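PDB 5E57: transcription regulator AmtR from Mycobacterium smegmatis, which probably binds DNA as a TetR-family transcription factor and takes part in the regulation of nitrogen and urea metabolism. Local coordinates for residues G62-P67 against A105-P110; E19-H24 against D53-A58. One frame throughout, in Å; residues are numbered along the deposited sequence.

Contact 1 of 2, residues G62-P67 against A105-P110; sequences GTVDEP and ALYLLP. With ACT (acetate ion), chain D.
Tyr107 reaches across from the loop that precedes helix 118-142 and sets its phenol oxygen between Thr63 and a bound acetate. Thr63 and Tyr107 approach from opposite directions, with OG1 of Thr63 in the plane of the ring at its hydroxyl edge and 2.6 Å from Tyr107 OH. The phenol donates to the acetate, Tyr107 OH to ACT O measuring 2.8 Å. Apolar cover comes from Val64, whose CG1 stands 3.7 Å from Tyr107 OH, and the acetate methyl lies 4.0 Å from CG of Pro67. The placing of OG1 follows from chi1 of 68°, which tucks it between the backbone nitrogen and carbonyl carbon of Thr63; the same hydroxyl is hydrogen-bonded to the carbonyl of Leu60, in the last turn of helix 52-61. Val64 takes the N-cap position of helix 65-75, so the polar cluster lies at the junction between two consecutive helices. Ile160 and Glu157 of helix 151-165 and Arg124 of helix 118-142 pack on the tyrosine. Acetate probably came from the crystallisation liquor, but its bond to Tyr107 means that this spot, beside the joint leading from the DNA-binding region, can hold a small carboxylate.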
ATOM      1  N   GLY A  62     -16.832  -6.919   3.353  1.00 21.65           N
ATOM      2  CA  GLY A  62     -16.631  -6.842   4.815  1.00 23.14           C
ATOM      3  C   GLY A  62     -15.405  -6.005   5.171  1.00 22.79           C
ATOM      4  O   GLY A  62     -15.235  -5.663   6.293  1.00 22.64           O
ATOM      5  N   THR A  63     -14.520  -5.673   4.232  1.00 22.49           N
ATOM      6  CA  THR A  63     -13.384  -4.810   4.560  1.00 20.93           C
ATOM      7  C   THR A  63     -13.717  -3.327   4.375  1.00 22.88           C
ATOM      8  O   THR A  63     -12.939  -2.475   4.776  1.00 20.76           O
ATOM      9  CB  THR A  63     -12.133  -5.110   3.704  1.00 22.23           C
ATOM     10  OG1 THR A  63     -12.323  -4.748   2.310  1.00 20.35           O
ATOM     11  CG2 THR A  63     -11.767  -6.600   3.838  1.00 21.44           C
ATOM     12  N   VAL A  64     -14.857  -2.993   3.767  1.00 22.12           N
ATOM     13  CA  VAL A  64     -15.154  -1.585   3.569  1.00 20.74           C
ATOM     14  C   VAL A  64     -16.497  -1.116   4.077  1.00 19.76           C
ATOM     15  O   VAL A  64     -16.662   0.083   4.233  1.00 21.07           O
ATOM     16  CB  VAL A  64     -15.052  -1.110   2.070  1.00 22.43           C
ATOM     17  CG1 VAL A  64     -13.717  -1.452   1.486  1.00 22.86           C
ATOM     18  CG2 VAL A  64     -16.149  -1.713   1.235  1.00 25.25           C
ATOM     19  N   ASP A  65     -17.453  -1.993   4.273  1.00 22.79           N
ATOM     20  CA  ASP A  65     -18.838  -1.584   4.619  1.00 23.90           C
ATOM     21  C   ASP A  65     -18.905  -0.819   5.918  1.00 23.25           C
ATOM     22  O   ASP A  65     -19.524   0.163   5.981  1.00 21.12           O
ATOM     23  CB  ASP A  65     -19.797  -2.799   4.752  1.00 25.29           C
ATOM     24  CG  ASP A  65     -20.159  -3.411   3.416  1.00 25.52           C
ATOM     25  OD1 ASP A  65     -19.971  -2.776   2.372  1.00 27.44           O
ATOM     26  OD2 ASP A  65     -20.616  -4.541   3.413  1.00 31.21           O
ATOM     27  N   GLU A  66     -18.311  -1.311   6.978  1.00 21.89           N
ATOM     28  CA  GLU A  66     -18.383  -0.594   8.234  1.00 22.51           C
ATOM     29  C   GLU A  66     -17.563   0.676   8.270  1.00 20.71           C
ATOM     30  O   GLU A  66     -18.024   1.650   8.783  1.00 19.73           O
ATOM     31  CB  GLU A  66     -18.027  -1.535   9.383  1.00 25.51           C
ATOM     32  CG  GLU A  66     -19.093  -2.598   9.558  1.00 27.86           C
ATOM     33  CD  GLU A  66     -18.756  -3.585  10.668  1.00 33.55           C
ATOM     34  OE1 GLU A  66     -17.582  -3.729  11.081  1.00 31.21           O
ATOM     35  OE2 GLU A  66     -19.669  -4.235  11.108  1.00 34.55           O
ATOM     36  N   PRO A  67     -16.351   0.689   7.705  1.00 23.39           N
ATOM     37  CA  PRO A  67     -15.676   1.984   7.627  1.00 25.67           C
ATOM     38  C   PRO A  67     -16.471   3.017   6.809  1.00 23.87           C
ATOM     39  O   PRO A  67     -16.457   4.214   7.115  1.00 21.02           O
ATOM     40  CB  PRO A  67     -14.353   1.650   6.930  1.00 26.05           C
ATOM     41  CG  PRO A  67     -14.076   0.253   7.311  1.00 24.70           C
ATOM     42  CD  PRO A  67     -15.416  -0.416   7.435  1.00 23.86           C
ATOM     43  N   ALA A 105      -5.020  -7.301   1.000  1.00 21.13           N
ATOM     44  CA  ALA A 105      -4.025  -7.689   0.061  1.00 23.82           C
ATOM     45  C   ALA A 105      -4.677  -8.098  -1.245  1.00 25.87           C
ATOM     46  O   ALA A 105      -3.999  -8.138  -2.246  1.00 32.76           O
ATOM     47  CB  ALA A 105      -3.216  -8.867   0.576  1.00 25.19           C
ATOM     48  N   LEU A 106      -5.974  -8.392  -1.242  1.00 22.78           N
ATOM     49  CA  LEU A 106      -6.618  -8.826  -2.510  1.00 21.98           C
ATOM     50  C   LEU A 106      -7.050  -7.617  -3.420  1.00 25.53           C
ATOM     51  O   LEU A 106      -7.431  -7.805  -4.574  1.00 23.72           O
ATOM     52  CB  LEU A 106      -7.813  -9.702  -2.153  1.00 21.82           C
ATOM     53  CG  LEU A 106      -7.519 -10.962  -1.321  1.00 22.05           C
ATOM     54  CD1 LEU A 106      -8.858 -11.539  -0.889  1.00 26.28           C
ATOM     55  CD2 LEU A 106      -6.664 -11.985  -2.079  1.00 20.99           C
ATOM     56  N   TYR A 107      -6.948  -6.392  -2.916  1.00 22.42           N
ATOM     57  CA  TYR A 107      -7.420  -5.199  -3.658  1.00 23.48           C
ATOM     58  C   TYR A 107      -6.732  -5.048  -4.975  1.00 23.89           C
ATOM     59  O   TYR A 107      -7.265  -4.460  -5.854  1.00 21.50           O
ATOM     60  CB  TYR A 107      -7.182  -3.924  -2.850  1.00 23.17           C
ATOM     61  CG  TYR A 107      -8.040  -3.742  -1.597  1.00 22.63           C
ATOM     62  CD1 TYR A 107      -9.164  -4.508  -1.353  1.00 22.83           C
ATOM     63  CD2 TYR A 107      -7.770  -2.727  -0.717  1.00 22.09           C
ATOM     64  CE1 TYR A 107      -9.957  -4.303  -0.216  1.00 22.54           C
ATOM     65  CE2 TYR A 107      -8.568  -2.509   0.392  1.00 23.27           C
ATOM     66  CZ  TYR A 107      -9.659  -3.292   0.611  1.00 21.13           C
ATOM     67  OH  TYR A 107     -10.413  -3.071   1.697  1.00 20.55           O
ATOM     68  N   LEU A 108      -5.526  -5.572  -5.117  1.00 22.88           N
ATOM     69  CA  LEU A 108      -4.763  -5.405  -6.320  1.00 26.27           C
ATOM     70  C   LEU A 108      -4.894  -6.536  -7.366  1.00 29.10           C
ATOM     71  O   LEU A 108      -4.315  -6.466  -8.437  1.00 29.65           O
ATOM     72  CB  LEU A 108      -3.317  -5.282  -5.923  1.00 28.80           C
ATOM     73  CG  LEU A 108      -3.062  -4.115  -4.941  1.00 34.10           C
ATOM     74  CD1 LEU A 108      -1.542  -3.975  -4.708  1.00 36.47           C
ATOM     75  CD2 LEU A 108      -3.693  -2.788  -5.401  1.00 33.97           C
ATOM     76  N   LEU A 109      -5.662  -7.549  -7.059  1.00 24.90           N
ATOM     77  CA  LEU A 109      -5.948  -8.611  -8.003  1.00 27.49           C
ATOM     78  C   LEU A 109      -6.470  -8.009  -9.307  1.00 29.07           C
ATOM     79  O   LEU A 109      -7.435  -7.280  -9.258  1.00 27.07           O
ATOM     80  CB  LEU A 109      -7.034  -9.440  -7.386  1.00 28.87           C
ATOM     81  CG  LEU A 109      -6.827 -10.824  -6.777  1.00 31.18           C
ATOM     82  CD1 LEU A 109      -5.425 -11.230  -6.431  1.00 33.21           C
ATOM     83  CD2 LEU A 109      -7.847 -11.048  -5.649  1.00 29.75           C
ATOM     84  N   PRO A 110      -5.870  -8.338 -10.471  1.00 30.70           N
ATOM     85  CA  PRO A 110      -6.470  -7.912 -11.741  1.00 32.81           C
ATOM     86  C   PRO A 110      -7.921  -8.351 -11.894  1.00 27.84           C
ATOM     87  O   PRO A 110      -8.679  -7.586 -12.430  1.00 29.50           O
ATOM     88  CB  PRO A 110      -5.589  -8.552 -12.809  1.00 35.91           C
ATOM     89  CG  PRO A 110      -4.326  -8.945 -12.094  1.00 38.86           C
ATOM     90  CD  PRO A 110      -4.697  -9.200 -10.673  1.00 35.37           C
TER
HETATM   91  C   ACT D 301     -10.326   0.401   3.335  1.00 37.94           C
HETATM   92  O   ACT D 301     -10.256  -0.360   2.394  1.00 30.88           O
HETATM   93  OXT ACT D 301      -9.639   1.460   3.254  1.00 48.10           O
HETATM   94  CH3 ACT D 301     -11.225   0.011   4.515  1.00 28.36           C

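Contact 2 of 2, residues E19-H24 against D53-A58; sequences ELFTTH and DDILDA
Phe21 projects from helix 9-23 toward helix 52-61 and carries one whole side of this contact, meeting Ile55 and Leu56 on consecutive positions of the partner helix. The backbones come closest at Phe21 and Leu56, whose CA atoms are 8.7 Å apart, so the ring spans much of the gap between the helices. Its CE2 corner lies 4.0 Å from CG2 of Ile55, and the two side chains cross at about a right angle. On Ile55 it is the short branch that does the touching: with chi1 at -63° the longer CG1 arm lies beside the backbone nitrogen, while CG2 lies opposite that nitrogen. Leu56 is met at longer range, though over a similar area, its CD1 methyl 4.4 Å from Phe21 CD2, and its backbone N lies near the plane of the ring at the edge. No hydrogen bond joins the two segments; the contact is hydrophobic and all three residues are buried.

Two residues beyond Phe21, helix 9-23 comes to its end at Thr23, whose OG1 and N both donate to the carbonyl oxygen of Glu19, from opposite faces of its plane.

Ile34 of helix 31-38, within the predicted helix-turn-helix, packs against both Phe21 and Ile55, and Tyr26 meets the Phe21 ring edge-to-face while its hydroxyl is hydrogen-bonded to Asp53. Ala17, one turn earlier on helix 9-23, also touches Ile55, and Lys52 and Leu59 of helix 52-61 lie against Phe21. The contact thus belongs to the hydrophobic core of the TetR-type N-terminal domain, where helices 9-23 and 52-61 pack on each other and Ile34 of helix 31-38 touches both.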
ATOM      1  N   GLU A  19      -8.289 -17.481   3.882  1.00 22.48           N
ATOM      2  CA  GLU A  19      -6.980 -18.068   4.084  1.00 23.57           C
ATOM      3  C   GLU A  19      -6.298 -18.432   2.750  1.00 24.18           C
ATOM      4  O   GLU A  19      -5.140 -18.084   2.511  1.00 23.93           O
ATOM      5  CB  GLU A  19      -7.070 -19.299   4.985  1.00 24.86           C
ATOM      6  CG  GLU A  19      -5.731 -20.037   5.022  1.00 27.60           C
ATOM      7  CD  GLU A  19      -5.631 -21.063   6.145  1.00 32.64           C
ATOM      8  OE1 GLU A  19      -6.625 -21.322   6.817  1.00 33.04           O
ATOM      9  OE2 GLU A  19      -4.537 -21.622   6.309  1.00 32.96           O
ATOM     10  N   LEU A  20      -7.003 -19.179   1.914  1.00 22.88           N
ATOM     11  CA  LEU A  20      -6.435 -19.707   0.702  1.00 21.88           C
ATOM     12  C   LEU A  20      -6.230 -18.582  -0.250  1.00 22.12           C
ATOM     13  O   LEU A  20      -5.221 -18.557  -0.975  1.00 22.28           O
ATOM     14  CB  LEU A  20      -7.352 -20.773   0.094  1.00 24.47           C
ATOM     15  CG  LEU A  20      -7.530 -22.002   0.975  1.00 26.69           C
ATOM     16  CD1 LEU A  20      -8.841 -22.675   0.710  1.00 29.14           C
ATOM     17  CD2 LEU A  20      -6.349 -22.961   0.790  1.00 29.11           C
ATOM     18  N   PHE A  21      -7.160 -17.630  -0.295  1.00 20.94           N
ATOM     19  CA  PHE A  21      -6.943 -16.564  -1.276  1.00 20.39           C
ATOM     20  C   PHE A  21      -5.749 -15.733  -0.896  1.00 21.38           C
ATOM     21  O   PHE A  21      -5.021 -15.255  -1.777  1.00 20.09           O
ATOM     22  CB  PHE A  21      -8.126 -15.615  -1.410  1.00 20.76           C
ATOM     23  CG  PHE A  21      -9.412 -16.267  -1.932  1.00 20.88           C
ATOM     24  CD1 PHE A  21      -9.390 -17.426  -2.604  1.00 20.57           C
ATOM     25  CD2 PHE A  21     -10.613 -15.616  -1.794  1.00 21.20           C
ATOM     26  CE1 PHE A  21     -10.554 -18.008  -3.087  1.00 22.25           C
ATOM     27  CE2 PHE A  21     -11.794 -16.182  -2.255  1.00 23.18           C
ATOM     28  CZ  PHE A  21     -11.764 -17.395  -2.907  1.00 23.78           C
ATOM     29  N   THR A  22      -5.548 -15.487   0.407  1.00 20.93           N
ATOM     30  CA  THR A  22      -4.446 -14.594   0.799  1.00 21.85           C
ATOM     31  C   THR A  22      -3.113 -15.314   0.915  1.00 24.51           C
ATOM     32  O   THR A  22      -2.082 -14.684   0.842  1.00 27.00           O
ATOM     33  CB  THR A  22      -4.693 -13.928   2.130  1.00 20.28           C
ATOM     34  OG1 THR A  22      -5.061 -14.934   3.080  1.00 23.12           O
ATOM     35  CG2 THR A  22      -5.813 -12.911   1.982  1.00 22.69           C
ATOM     36  N   THR A  23      -3.126 -16.617   1.110  1.00 25.38           N
ATOM     37  CA  THR A  23      -1.858 -17.315   1.272  1.00 27.85           C
ATOM     38  C   THR A  23      -1.526 -18.245   0.128  1.00 26.02           C
ATOM     39  O   THR A  23      -0.359 -18.600  -0.019  1.00 27.71           O
ATOM     40  CB  THR A  23      -1.787 -18.090   2.633  1.00 27.53           C
ATOM     41  OG1 THR A  23      -2.775 -19.105   2.674  1.00 27.11           O
ATOM     42  CG2 THR A  23      -2.014 -17.162   3.784  1.00 29.54           C
ATOM     43  N   HIS A  24      -2.508 -18.658  -0.670  1.00 28.26           N
ATOM     44  CA  HIS A  24      -2.216 -19.443  -1.882  1.00 30.34           C
ATOM     45  C   HIS A  24      -2.532 -18.662  -3.185  1.00 29.33           C
ATOM     46  O   HIS A  24      -1.769 -18.690  -4.115  1.00 24.27           O
ATOM     47  CB  HIS A  24      -2.933 -20.810  -1.801  1.00 32.84           C
ATOM     48  CG  HIS A  24      -2.388 -21.702  -0.706  1.00 45.02           C
ATOM     49  ND1 HIS A  24      -2.583 -21.453   0.645  1.00 50.89           N
ATOM     50  CD2 HIS A  24      -1.609 -22.818  -0.763  1.00 47.10           C
ATOM     51  CE1 HIS A  24      -1.945 -22.362   1.366  1.00 42.78           C
ATOM     52  NE2 HIS A  24      -1.354 -23.204   0.536  1.00 43.94           N
ATOM     53  N   ASP A  53     -16.443 -16.033  -7.252  1.00 21.52           N
ATOM     54  CA  ASP A  53     -16.525 -14.588  -7.290  1.00 21.79           C
ATOM     55  C   ASP A  53     -17.445 -14.053  -6.190  1.00 22.68           C
ATOM     56  O   ASP A  53     -17.173 -12.990  -5.606  1.00 21.63           O
ATOM     57  CB  ASP A  53     -17.003 -14.121  -8.679  1.00 22.47           C
ATOM     58  CG  ASP A  53     -15.900 -14.047  -9.708  1.00 24.18           C
ATOM     59  OD1 ASP A  53     -14.669 -14.226  -9.439  1.00 24.06           O
ATOM     60  OD2 ASP A  53     -16.261 -13.727 -10.847  1.00 24.83           O
ATOM     61  N   ASP A  54     -18.565 -14.754  -5.937  1.00 24.77           N
ATOM     62  CA  ASP A  54     -19.482 -14.358  -4.886  1.00 23.50           C
ATOM     63  C   ASP A  54     -18.781 -14.415  -3.561  1.00 25.67           C
ATOM     64  O   ASP A  54     -19.105 -13.627  -2.631  1.00 22.92           O
ATOM     65  CB  ASP A  54     -20.690 -15.285  -4.794  1.00 26.98           C
ATOM     66  CG  ASP A  54     -21.666 -15.122  -5.987  1.00 28.40           C
ATOM     67  OD1 ASP A  54     -21.737 -14.028  -6.583  1.00 24.40           O
ATOM     68  OD2 ASP A  54     -22.344 -16.105  -6.315  1.00 30.18           O
ATOM     69  N   ILE A  55     -17.837 -15.354  -3.411  1.00 22.88           N
ATOM     70  CA  ILE A  55     -17.123 -15.483  -2.099  1.00 22.38           C
ATOM     71  C   ILE A  55     -16.207 -14.255  -1.893  1.00 22.82           C
ATOM     72  O   ILE A  55     -16.202 -13.612  -0.840  1.00 21.86           O
ATOM     73  CB  ILE A  55     -16.274 -16.785  -2.048  1.00 23.54           C
ATOM     74  CG1 ILE A  55     -17.207 -18.024  -2.156  1.00 23.30           C
ATOM     75  CG2 ILE A  55     -15.442 -16.831  -0.794  1.00 21.68           C
ATOM     76  CD1 ILE A  55     -16.482 -19.344  -2.378  1.00 21.99           C
ATOM     77  N   LEU A  56     -15.462 -13.939  -2.940  1.00 21.72           N
ATOM     78  CA  LEU A  56     -14.570 -12.792  -2.966  1.00 22.51           C
ATOM     79  C   LEU A  56     -15.328 -11.504  -2.766  1.00 21.69           C
ATOM     80  O   LEU A  56     -14.861 -10.621  -2.040  1.00 20.33           O
ATOM     81  CB  LEU A  56     -13.776 -12.744  -4.301  1.00 22.05           C
ATOM     82  CG  LEU A  56     -12.750 -11.613  -4.519  1.00 24.34           C
ATOM     83  CD1 LEU A  56     -11.646 -11.684  -3.471  1.00 24.69           C
ATOM     84  CD2 LEU A  56     -12.113 -11.663  -5.895  1.00 26.96           C
ATOM     85  N   ASP A  57     -16.514 -11.402  -3.368  1.00 20.67           N
ATOM     86  CA  ASP A  57     -17.341 -10.214  -3.141  1.00 23.15           C
ATOM     87  C   ASP A  57     -17.686 -10.030  -1.685  1.00 23.69           C
ATOM     88  O   ASP A  57     -17.523  -8.930  -1.155  1.00 24.20           O
ATOM     89  CB  ASP A  57     -18.613 -10.235  -3.966  1.00 27.14           C
ATOM     90  CG  ASP A  57     -18.853  -8.884  -4.686  1.00 36.78           C
ATOM     91  OD1 ASP A  57     -17.947  -7.983  -4.665  1.00 28.58           O
ATOM     92  OD2 ASP A  57     -19.961  -8.751  -5.260  1.00 40.76           O
ATOM     93  N   ALA A  58     -18.127 -11.095  -1.011  1.00 22.19           N
ATOM     94  CA  ALA A  58     -18.467 -10.942   0.380  1.00 22.88           C
ATOM     95  C   ALA A  58     -17.206 -10.590   1.231  1.00 22.98           C
ATOM     96  O   ALA A  58     -17.254  -9.751   2.086  1.00 21.15           O
ATOM     97  CB  ALA A  58     -19.150 -12.177   0.863  1.00 23.97           C
TER

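The two contacts follow each other along the chain, and helix 52-61 is common ground: it supplies one side of contact 2 and leads directly into residues 62-67 of contact 1. Their centres are about 11 Å apart. Leu106 bridges them, its CD1 lying 3.8 Å from CD1 of Leu56 and its CD2 3.7 Å from the carbonyl oxygen of Phe21. Leu106 immediately precedes Tyr107, so the loop that reaches the acetate also packs on the core of the DNA-binding region. In many TetR-family regulators ligand binding is relayed through such a physical link, but the acetate is no evidence for a signal here. Both segment pairs also touch the second subunit.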